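Local coordinates for protein reducing-end xylose-releasing exo-oligoxylanase Rex8A (Paenibacillus barcinonensis, PDB 6SUD) that hydrolyses xylooligosaccharides from their reducing ends, releasing single xylose units in the breakdown of xylan, and also accepts branched oligomers, at residues 109-114 and 118-123; 133-138 and 207-212; 265-270 and 317-322. The protein carries 1 engineered substitution. One frame throughout, in Å; residues are numbered along the deposited sequence.

Contact 1: 109-114 and 118-123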
loop_
_atom_site.group_PDB
_atom_site.type_symbol
_atom_site.label_atom_id
_atom_site.label_comp_id
_atom_site.label_asym_id
_atom_site.label_seq_id
_atom_site.Cartn_x
_atom_site.Cartn_y
_atom_site.Cartn_z
ATOM N N TYR A 109 -17.552 -1.978 -5.580
ATOM C CA TYR A 109 -16.118 -2.005 -5.987
ATOM C C TYR A 109 -15.811 -0.791 -6.873
ATOM O O TYR A 109 -16.739 -0.094 -7.345
ATOM C CB TYR A 109 -15.764 -3.286 -6.748
ATOM C CG TYR A 109 -15.856 -4.593 -5.997
ATOM C CD1 TYR A 109 -15.819 -4.668 -4.613
ATOM C CD2 TYR A 109 -15.900 -5.784 -6.701
ATOM C CE1 TYR A 109 -15.852 -5.888 -3.957
ATOM C CE2 TYR A 109 -15.944 -7.010 -6.064
ATOM C CZ TYR A 109 -15.906 -7.063 -4.684
ATOM O OH TYR A 109 -15.937 -8.277 -4.052
ATOM N N PHE A 110 -14.518 -0.548 -7.105
ATOM C CA PHE A 110 -13.990 0.568 -7.934
ATOM C C PHE A 110 -13.346 -0.017 -9.188
ATOM O O PHE A 110 -12.610 -1.010 -9.066
ATOM C CB PHE A 110 -12.974 1.392 -7.146
ATOM C CG PHE A 110 -13.546 1.991 -5.887
ATOM C CD1 PHE A 110 -13.690 1.224 -4.741
ATOM C CD2 PHE A 110 -13.991 3.304 -5.874
ATOM C CE1 PHE A 110 -14.243 1.769 -3.590
ATOM C CE2 PHE A 110 -14.535 3.851 -4.724
ATOM C CZ PHE A 110 -14.653 3.081 -3.583
ATOM N N ALA A 111 -13.677 0.536 -10.347
ATOM C CA ALA A 111 -13.032 0.202 -11.638
ATOM C C ALA A 111 -11.534 0.489 -11.478
ATOM O O ALA A 111 -11.201 1.535 -10.907
ATOM C CB ALA A 111 -13.660 1.012 -12.748
ATOM N N TRP A 112 -10.662 -0.450 -11.829
ATOM C CA TRP A 112 -9.255 -0.373 -11.356
ATOM C C TRP A 112 -8.553 0.811 -12.034
ATOM O O TRP A 112 -7.581 1.312 -11.468
ATOM C CB TRP A 112 -8.491 -1.685 -11.541
ATOM C CG TRP A 112 -8.041 -2.029 -12.928
ATOM C CD1 TRP A 112 -8.738 -2.746 -13.853
ATOM C CD2 TRP A 112 -6.755 -1.760 -13.527
ATOM N NE1 TRP A 112 -7.995 -2.922 -14.986
ATOM C CE2 TRP A 112 -6.775 -2.322 -14.819
ATOM C CE3 TRP A 112 -5.610 -1.076 -13.110
ATOM C CZ2 TRP A 112 -5.691 -2.234 -15.694
ATOM C CZ3 TRP A 112 -4.538 -0.988 -13.969
ATOM C CH2 TRP A 112 -4.578 -1.575 -15.236
ATOM N N HIS A 113 -9.006 1.254 -13.203
ATOM C CA HIS A 113 -8.361 2.416 -13.862
ATOM C C HIS A 113 -9.351 3.141 -14.766
ATOM O O HIS A 113 -10.306 2.521 -15.239
ATOM C CB HIS A 113 -7.044 2.003 -14.545
ATOM C CG HIS A 113 -7.173 1.346 -15.879
ATOM N ND1 HIS A 113 -6.269 1.573 -16.904
ATOM C CD2 HIS A 113 -8.054 0.442 -16.355
ATOM C CE1 HIS A 113 -6.621 0.871 -17.962
ATOM N NE2 HIS A 113 -7.690 0.144 -17.640
ATOM N N CYS A 114 -9.103 4.426 -14.980
ATOM C CA CYS A 114 -9.921 5.292 -15.860
ATOM C C CYS A 114 -9.010 6.333 -16.501
ATOM O O CYS A 114 -7.859 6.510 -16.043
ATOM C CB CYS A 114 -11.069 5.946 -15.096
ATOM S SG CYS A 114 -10.561 7.045 -13.748
ATOM N N GLY A 118 -12.159 10.757 -16.318
ATOM C CA GLY A 118 -13.104 9.925 -15.546
ATOM C C GLY A 118 -13.761 8.826 -16.367
ATOM O O GLY A 118 -14.509 8.033 -15.767
ATOM N N THR A 119 -13.503 8.767 -17.679
ATOM C CA THR A 119 -13.978 7.682 -18.582
ATOM C C THR A 119 -13.383 6.349 -18.119
ATOM O O THR A 119 -12.153 6.217 -18.179
ATOM C CB THR A 119 -13.579 7.922 -20.045
ATOM O OG1 THR A 119 -13.958 9.241 -20.440
ATOM C CG2 THR A 119 -14.200 6.920 -20.994
ATOM N N ARG A 120 -14.217 5.387 -17.705
ATOM C CA ARG A 120 -13.733 4.067 -17.228
ATOM C C ARG A 120 -13.116 3.326 -18.423
ATOM O O ARG A 120 -13.683 3.412 -19.530
ATOM C CB ARG A 120 -14.858 3.235 -16.599
ATOM C CG ARG A 120 -15.319 3.689 -15.221
ATOM C CD ARG A 120 -16.336 2.686 -14.696
ATOM N NE ARG A 120 -16.928 3.012 -13.406
ATOM C CZ ARG A 120 -18.151 3.505 -13.226
ATOM N NH1 ARG A 120 -18.950 3.720 -14.257
ATOM N NH2 ARG A 120 -18.590 3.765 -12.006
ATOM N N LEU A 121 -11.996 2.637 -18.188
ATOM C CA LEU A 121 -11.190 1.917 -19.216
ATOM C C LEU A 121 -11.439 0.409 -19.126
ATOM O O LEU A 121 -11.407 -0.276 -20.164
ATOM C CB LEU A 121 -9.712 2.232 -18.987
ATOM C CG LEU A 121 -9.280 3.632 -19.400
ATOM C CD1 LEU A 121 -7.919 3.972 -18.818
ATOM C CD2 LEU A 121 -9.279 3.770 -20.918
ATOM N N SER A 122 -11.621 -0.096 -17.912
ATOM C CA SER A 122 -12.005 -1.499 -17.622
ATOM C C SER A 122 -12.873 -1.487 -16.372
ATOM O O SER A 122 -12.632 -0.677 -15.488
ATOM C CB SER A 122 -10.759 -2.334 -17.457
ATOM O OG SER A 122 -11.044 -3.579 -16.861
ATOM N N PRO A 123 -13.943 -2.303 -16.279
ATOM C CA PRO A 123 -14.780 -2.306 -15.078
ATOM C C PRO A 123 -14.214 -3.108 -13.895
ATOM O O PRO A 123 -14.620 -2.842 -12.773
ATOM C CB PRO A 123 -16.084 -2.936 -15.583
ATOM C CG PRO A 123 -15.633 -3.877 -16.678
ATOM C CD PRO A 123 -14.450 -3.188 -17.332
HETATM O O HOH W 1 -8.535 -4.481 -18.069
#

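Contact 2: 133-138 and 207-212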
loop_
_atom_site.group_PDB
_atom_site.type_symbol
_atom_site.label_atom_id
_atom_site.label_comp_id
_atom_site.label_asym_id
_atom_site.label_seq_id
_atom_site.Cartn_x
_atom_site.Cartn_y
_atom_site.Cartn_z
ATOM N N PHE A 133 -8.669 2.198 0.330
ATOM C CA PHE A 133 -9.806 3.149 0.388
ATOM C C PHE A 133 -10.449 3.005 1.766
ATOM O O PHE A 133 -10.612 3.995 2.494
ATOM C CB PHE A 133 -10.842 2.884 -0.706
ATOM C CG PHE A 133 -10.573 3.438 -2.086
ATOM C CD1 PHE A 133 -10.234 4.765 -2.285
ATOM C CD2 PHE A 133 -10.776 2.647 -3.206
ATOM C CE1 PHE A 133 -10.057 5.259 -3.566
ATOM C CE2 PHE A 133 -10.590 3.144 -4.495
ATOM C CZ PHE A 133 -10.243 4.461 -4.665
ATOM N N ALA A 134 -10.777 1.760 2.136
ATOM C CA ALA A 134 -11.488 1.441 3.384
ATOM C C ALA A 134 -10.661 1.936 4.580
ATOM O O ALA A 134 -11.221 2.621 5.452
ATOM C CB ALA A 134 -11.747 -0.040 3.453
ATOM N N MET A 135 -9.369 1.623 4.620
ATOM C CA MET A 135 -8.507 2.027 5.758
ATOM C C MET A 135 -8.407 3.555 5.817
ATOM O O MET A 135 -8.530 4.120 6.912
ATOM C CB MET A 135 -7.108 1.417 5.659
ATOM C CG MET A 135 -6.272 1.609 6.916
ATOM S SD MET A 135 -6.793 0.509 8.264
ATOM C CE MET A 135 -7.916 1.536 9.206
ATOM N N ALA A 136 -8.195 4.214 4.686
ATOM C CA ALA A 136 -8.074 5.691 4.650
ATOM C C ALA A 136 -9.389 6.338 5.118
ATOM O O ALA A 136 -9.332 7.335 5.888
ATOM C CB ALA A 136 -7.665 6.146 3.279
ATOM N N LEU A 137 -10.534 5.803 4.692
ATOM C CA LEU A 137 -11.871 6.351 5.064
ATOM C C LEU A 137 -12.120 6.141 6.564
ATOM O O LEU A 137 -12.635 7.071 7.232
ATOM C CB LEU A 137 -12.948 5.666 4.232
ATOM C CG LEU A 137 -13.125 6.209 2.819
ATOM C CD1 LEU A 137 -13.851 5.196 1.957
ATOM C CD2 LEU A 137 -13.856 7.539 2.846
ATOM N N PHE A 138 -11.727 4.996 7.108
ATOM C CA PHE A 138 -11.822 4.759 8.572
ATOM C C PHE A 138 -10.985 5.804 9.316
ATOM O O PHE A 138 -11.463 6.365 10.307
ATOM C CB PHE A 138 -11.405 3.344 8.970
ATOM C CG PHE A 138 -12.459 2.298 8.727
ATOM C CD1 PHE A 138 -13.770 2.509 9.142
ATOM C CD2 PHE A 138 -12.132 1.092 8.130
ATOM C CE1 PHE A 138 -14.749 1.556 8.907
ATOM C CE2 PHE A 138 -13.114 0.133 7.910
ATOM C CZ PHE A 138 -14.417 0.371 8.295
ATOM N N ALA A 207 -11.147 -5.337 11.984
ATOM C CA ALA A 207 -11.771 -6.168 13.042
ATOM C C ALA A 207 -12.337 -5.265 14.144
ATOM O O ALA A 207 -13.168 -5.759 14.916
ATOM C CB ALA A 207 -10.810 -7.191 13.596
ATOM N N GLN A 208 -11.886 -4.009 14.229
ATOM C CA GLN A 208 -12.406 -2.997 15.186
ATOM C C GLN A 208 -13.521 -2.170 14.542
ATOM O O GLN A 208 -14.451 -1.779 15.278
ATOM C CB GLN A 208 -11.304 -2.035 15.630
ATOM C CG GLN A 208 -10.091 -2.714 16.231
ATOM C CD GLN A 208 -10.299 -3.023 17.688
ATOM O OE1 GLN A 208 -9.852 -2.279 18.556
ATOM N NE2 GLN A 208 -10.994 -4.114 17.965
ATOM N N TYR A 209 -13.388 -1.825 13.255
ATOM C CA TYR A 209 -14.161 -0.710 12.640
ATOM C C TYR A 209 -15.203 -1.178 11.618
ATOM O O TYR A 209 -16.122 -0.385 11.340
ATOM C CB TYR A 209 -13.231 0.309 11.978
ATOM C CG TYR A 209 -12.144 0.841 12.880
ATOM C CD1 TYR A 209 -12.378 1.091 14.224
ATOM C CD2 TYR A 209 -10.880 1.110 12.383
ATOM C CE1 TYR A 209 -11.379 1.570 15.057
ATOM C CE2 TYR A 209 -9.875 1.598 13.199
ATOM C CZ TYR A 209 -10.125 1.827 14.540
ATOM O OH TYR A 209 -9.124 2.308 15.336
ATOM N N ALA A 210 -15.110 -2.397 11.093
ATOM C CA ALA A 210 -16.013 -2.877 10.019
ATOM C C ALA A 210 -17.382 -3.210 10.619
ATOM O O ALA A 210 -17.527 -3.131 11.849
ATOM C CB ALA A 210 -15.421 -4.068 9.306
ATOM N N ASN A 211 -18.336 -3.568 9.770
ATOM C CA ASN A 211 -19.652 -4.102 10.203
ATOM C C ASN A 211 -19.428 -5.211 11.243
ATOM O O ASN A 211 -18.552 -6.070 11.031
ATOM C CB ASN A 211 -20.474 -4.602 9.019
ATOM C CG ASN A 211 -21.077 -3.480 8.202
ATOM O OD1 ASN A 211 -21.201 -2.346 8.666
ATOM N ND2 ASN A 211 -21.418 -3.777 6.962
ATOM N N GLU A 212 -20.225 -5.206 12.313
ATOM C CA GLU A 212 -20.053 -6.115 13.480
ATOM C C GLU A 212 -19.986 -7.578 13.018
ATOM O O GLU A 212 -19.114 -8.306 13.515
ATOM C CB GLU A 212 -21.185 -5.912 14.488
ATOM C CG GLU A 212 -21.083 -4.591 15.228
ATOM C CD GLU A 212 -22.075 -4.425 16.364
ATOM O OE1 GLU A 212 -23.291 -4.548 16.101
ATOM O OE2 GLU A 212 -21.627 -4.181 17.514
#

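Contact 3: 265-270 and 317-322. Engineered in segment 317-322: A320 (natural residue Leu). With XYP (beta-D-xylopyranose), chain J; XYP (beta-D-xylopyranose), chain K.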
loop_
_atom_site.group_PDB
_atom_site.type_symbol
_atom_site.label_atom_id
_atom_site.label_comp_id
_atom_site.label_asym_id
_atom_site.label_seq_id
_atom_site.Cartn_x
_atom_site.Cartn_y
_atom_site.Cartn_z
ATOM N N ASP A 265 5.394 -4.940 -7.986
ATOM C CA ASP A 265 4.354 -5.228 -6.955
ATOM C C ASP A 265 5.031 -5.668 -5.647
ATOM O O ASP A 265 4.700 -5.110 -4.555
ATOM C CB ASP A 265 3.370 -6.314 -7.406
ATOM C CG ASP A 265 2.187 -5.814 -8.211
ATOM O OD1 ASP A 265 2.350 -4.844 -8.978
ATOM O OD2 ASP A 265 1.111 -6.423 -8.078
ATOM N N ALA A 266 5.964 -6.622 -5.753
ATOM C CA ALA A 266 6.542 -7.353 -4.601
ATOM C C ALA A 266 7.377 -6.425 -3.713
ATOM O O ALA A 266 7.650 -6.813 -2.561
ATOM C CB ALA A 266 7.344 -8.543 -5.065
ATOM N N TYR A 267 7.780 -5.246 -4.192
ATOM C CA TYR A 267 8.573 -4.297 -3.369
ATOM C C TYR A 267 7.824 -3.954 -2.084
ATOM O O TYR A 267 8.473 -3.802 -1.022
ATOM C CB TYR A 267 8.855 -2.998 -4.127
ATOM C CG TYR A 267 9.613 -3.174 -5.409
ATOM C CD1 TYR A 267 10.216 -4.379 -5.732
ATOM C CD2 TYR A 267 9.787 -2.103 -6.268
ATOM C CE1 TYR A 267 10.932 -4.537 -6.903
ATOM C CE2 TYR A 267 10.496 -2.246 -7.447
ATOM C CZ TYR A 267 11.059 -3.465 -7.769
ATOM O OH TYR A 267 11.773 -3.591 -8.926
ATOM N N ARG A 268 6.491 -3.887 -2.159
ATOM C CA ARG A 268 5.643 -3.387 -1.045
ATOM C C ARG A 268 5.609 -4.415 0.089
ATOM O O ARG A 268 5.341 -4.000 1.213
ATOM C CB ARG A 268 4.247 -3.034 -1.554
ATOM C CG ARG A 268 4.274 -1.958 -2.635
ATOM C CD ARG A 268 2.899 -1.828 -3.249
ATOM N NE ARG A 268 2.538 -2.962 -4.110
ATOM C CZ ARG A 268 1.503 -2.956 -4.955
ATOM N NH1 ARG A 268 0.695 -1.915 -4.998
ATOM N NH2 ARG A 268 1.256 -3.991 -5.736
ATOM N N VAL A 269 5.928 -5.691 -0.160
ATOM C CA VAL A 269 5.895 -6.703 0.923
ATOM C C VAL A 269 6.787 -6.260 2.088
ATOM O O VAL A 269 6.327 -6.390 3.239
ATOM C CB VAL A 269 6.325 -8.105 0.474
ATOM C CG1 VAL A 269 6.416 -8.999 1.692
ATOM C CG2 VAL A 269 5.396 -8.653 -0.596
ATOM N N ALA A 270 8.016 -5.818 1.813
ATOM C CA ALA A 270 9.000 -5.468 2.865
ATOM C C ALA A 270 8.443 -4.306 3.679
ATOM O O ALA A 270 8.667 -4.289 4.899
ATOM C CB ALA A 270 10.339 -5.080 2.289
ATOM N N GLU A 317 17.634 -7.253 -17.246
ATOM C CA GLU A 317 16.612 -6.176 -17.204
ATOM C C GLU A 317 16.729 -5.379 -15.905
ATOM O O GLU A 317 16.805 -5.960 -14.823
ATOM C CB GLU A 317 15.250 -6.845 -17.352
ATOM C CG GLU A 317 14.075 -5.898 -17.290
ATOM C CD GLU A 317 12.742 -6.622 -17.290
ATOM O OE1 GLU A 317 12.745 -7.865 -17.212
ATOM O OE2 GLU A 317 11.713 -5.948 -17.353
ATOM N N PRO A 318 16.708 -4.027 -15.965
ATOM C CA PRO A 318 16.736 -3.190 -14.767
ATOM C C PRO A 318 15.370 -3.157 -14.071
ATOM O O PRO A 318 14.385 -3.409 -14.721
ATOM C CB PRO A 318 17.039 -1.798 -15.331
ATOM C CG PRO A 318 16.326 -1.822 -16.662
ATOM C CD PRO A 318 16.588 -3.219 -17.192
ATOM N N ALA A 319 15.340 -2.820 -12.784
ATOM C CA ALA A 319 14.082 -2.447 -12.097
ATOM C C ALA A 319 13.493 -1.246 -12.839
ATOM O O ALA A 319 14.254 -0.313 -13.153
ATOM C CB ALA A 319 14.340 -2.135 -10.647
ATOM N N ALA A 320 12.190 -1.257 -13.110
ATOM C CA ALA A 320 11.474 -0.091 -13.675
ATOM C C ALA A 320 11.388 1.000 -12.607
ATOM O O ALA A 320 11.451 2.169 -12.975
ATOM C CB ALA A 320 10.105 -0.470 -14.189
ATOM N N HIS A 321 11.261 0.632 -11.328
ATOM C CA HIS A 321 11.047 1.596 -10.218
ATOM C C HIS A 321 12.101 1.391 -9.137
ATOM O O HIS A 321 11.771 0.949 -8.045
ATOM C CB HIS A 321 9.612 1.479 -9.670
ATOM C CG HIS A 321 8.584 1.682 -10.731
ATOM N ND1 HIS A 321 8.437 2.896 -11.394
ATOM C CD2 HIS A 321 7.699 0.826 -11.285
ATOM C CE1 HIS A 321 7.497 2.767 -12.312
ATOM N NE2 HIS A 321 7.019 1.506 -12.248
ATOM N N PRO A 322 13.384 1.749 -9.377
ATOM C CA PRO A 322 14.439 1.474 -8.395
ATOM C C PRO A 322 14.398 2.351 -7.135
ATOM O O PRO A 322 14.864 1.904 -6.087
ATOM C CB PRO A 322 15.719 1.725 -9.209
ATOM C CG PRO A 322 15.305 2.801 -10.179
ATOM C CD PRO A 322 13.903 2.395 -10.595
HETATM O O1 XYP J . 4.701 0.764 -13.212
HETATM C C1 XYP J . 3.996 0.316 -12.047
HETATM C C2 XYP J . 2.549 0.788 -12.169
HETATM C C3 XYP J . 1.817 0.365 -10.924
HETATM C C4 XYP J . 1.852 -1.141 -10.798
HETATM C C5 XYP J . 3.286 -1.650 -10.840
HETATM O O2 XYP J . 2.409 2.217 -12.308
HETATM O O3 XYP J . 0.466 0.822 -10.993
HETATM O O4 XYP J . 1.207 -1.463 -9.561
HETATM O O5 XYP J . 3.994 -1.126 -11.978
HETATM O O1 XYP K . -0.800 -2.169 -12.284
HETATM C C1 XYP K . -1.679 -2.426 -11.166
HETATM C C2 XYP K . -0.943 -2.733 -9.859
HETATM C C3 XYP K . -1.905 -3.117 -8.742
HETATM C C4 XYP K . -3.239 -2.412 -8.958
HETATM C C5 XYP K . -2.993 -1.082 -9.661
HETATM O O2 XYP K . 0.050 -3.750 -10.041
HETATM O O3 XYP K . -1.280 -2.776 -7.493
HETATM O O4 XYP K . -4.079 -3.237 -9.770
HETATM O O5 XYP K . -2.475 -1.256 -10.979
HETATM O O HOH W 2 10.513 -2.120 -10.889
#

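Contact 1: 109-114 and 118-123
C114 and R120 face each other as an antiparallel non-hydrogen-bonded pair, their CA atoms 4.2 Å apart, and a weak bond from L121 N to H113 O (3.4 Å) follows where the chain turns a corner at L121. The imidazole of H113 lies between two neighbours. L121 CB sits over one face, 3.5 Å from the ring centroid in a CH-pi contact, while CZ2 of W112 lies over the centre of the opposite face. With chi1 at 80°, H113 CG stands between its own backbone N and carbonyl carbon, which swings the ring across the L121 side chain at about a right angle. Its ND1 is bonded to D66, so the imidazole is held at that atom as well as on both faces. L121 CD1 reaches further, to 3.5 Å from C114 C. At the indole edge, S122 OG lies 3.6 Å from W112 NE1; a water bonded to S122 OG at 2.9 Å also accepts a weak bond from that NE1. On the side where C114 and R120 point, the extended R120 chain passes over A111, CD 3.7 Å from A111 CB, and C114 CB packs 3.3 Å from T119 O. Together these residues form a short surface beta hairpin: strand 120-122 is one edge of a three-stranded antiparallel sheet and 113-114 its middle, with 67-68 beyond. The hairpin carries W112 to the xylose pocket, where it touches a bound sugar.

Contact 2: 133-138 and 207-212
F138 and Y209 meet with their ring planes turned 51° to each other and centroids 5.7 Å apart, an oblique pair that is neither a stack nor edge-to-face. It is the CB of the tyrosine, not its ring, that covers the phenyl face: Y209 CB stands over the centre of the F138 ring, 3.6 Å from its centroid and only 11° off the normal, a clear CH-pi contact. Both side chains have CG anti to their own carbonyl carbon, and in both the CB already points at the other segment. From there the tyrosine ring leads off beside the phenylalanine, its CD2 coming to 4.1 Å from F138 CB. The far end of the phenyl group lies against backbone: F138 CE1 is 3.4 Å from Y209 O, and F138 CZ is 4.0 Å from A210 N. That carbonyl oxygen has a polar partner in R158, which donates from its NE. M135 adds a looser touch, its CE approaching the edge of the Y209 ring at 4.4 Å from CD2. No hydrogen bond joins the two segments. The contact packs helix 127-144 against the C-terminal end of helix 200-209, where A210 is the first residue to leave helical geometry; M135 and F138 also touch F206 one turn earlier, and helix 153-170 adjoins F138 through A157.

Contact 3: 265-270 and 317-322
Y267 reaches across to the loop that carries A319 and H321. Its CB already points at that loop, and CG, anti to the carbonyl carbon (chi1 -59°), carries the ring toward it. Along the ring, CD2 comes to 4.1 Å from H321 O and CE2 closes to 3.5 Å from the same oxygen, which approaches the ring obliquely. At the tip, OH rests 3.4 Å from A319 CB and accepts a hydrogen bond of 2.8 Å from a water, which in turn accepts one from H321 N; this water joins the phenol to the backbone just ahead of helix 322-331. The engineered A320 lies between these two loop residues, its CB over one face of the H321 imidazole, toward the rim. H321 NE2 is hydrogen-bonded to O1 of the chain J xylose at 2.6 Å, and its ND1 is held by D362, which should fix the ring's rotation. The chain K xylose lies against 265-270: its O2 donates to OD1 of D265, the inferred proton acceptor (2.8 Å), and R268 NH1 donates to O3 of the same sugar. R268 is itself positioned by D265, NE bonding to D265 O in the carbonyl plane and NH2 forming a salt bridge with D265 OD2. The contact thus sets the N-terminal part of segment 265-270, which leads into helix 268-280, beside the loop between strand 314-315 and helix 322-331, with helix 359-373 alongside, its Y361 meeting the H321 ring edge-to-face.

Overall arrangement
The three contacts follow one another along the chain, each closing before the next opens, and all lie within the glycosyl hydrolase family 8 region. Contacts 1 and 2 are neighbours: their centres are about 23 Å apart, strand 120-122 leads into helix 127-144, and F110 CG of contact 1 packs 3.5 Å from F133 CE2 of contact 2. Contact 3 touches neither, its nearest atoms being about 9 Å from contact 1 and about 12 Å from contact 2, on the opposite side of the chain's centre from the latter. Contacts 1 and 3 nevertheless both supply residues to the xylose-binding pockets, whereas contact 2 is interhelical packing away from them.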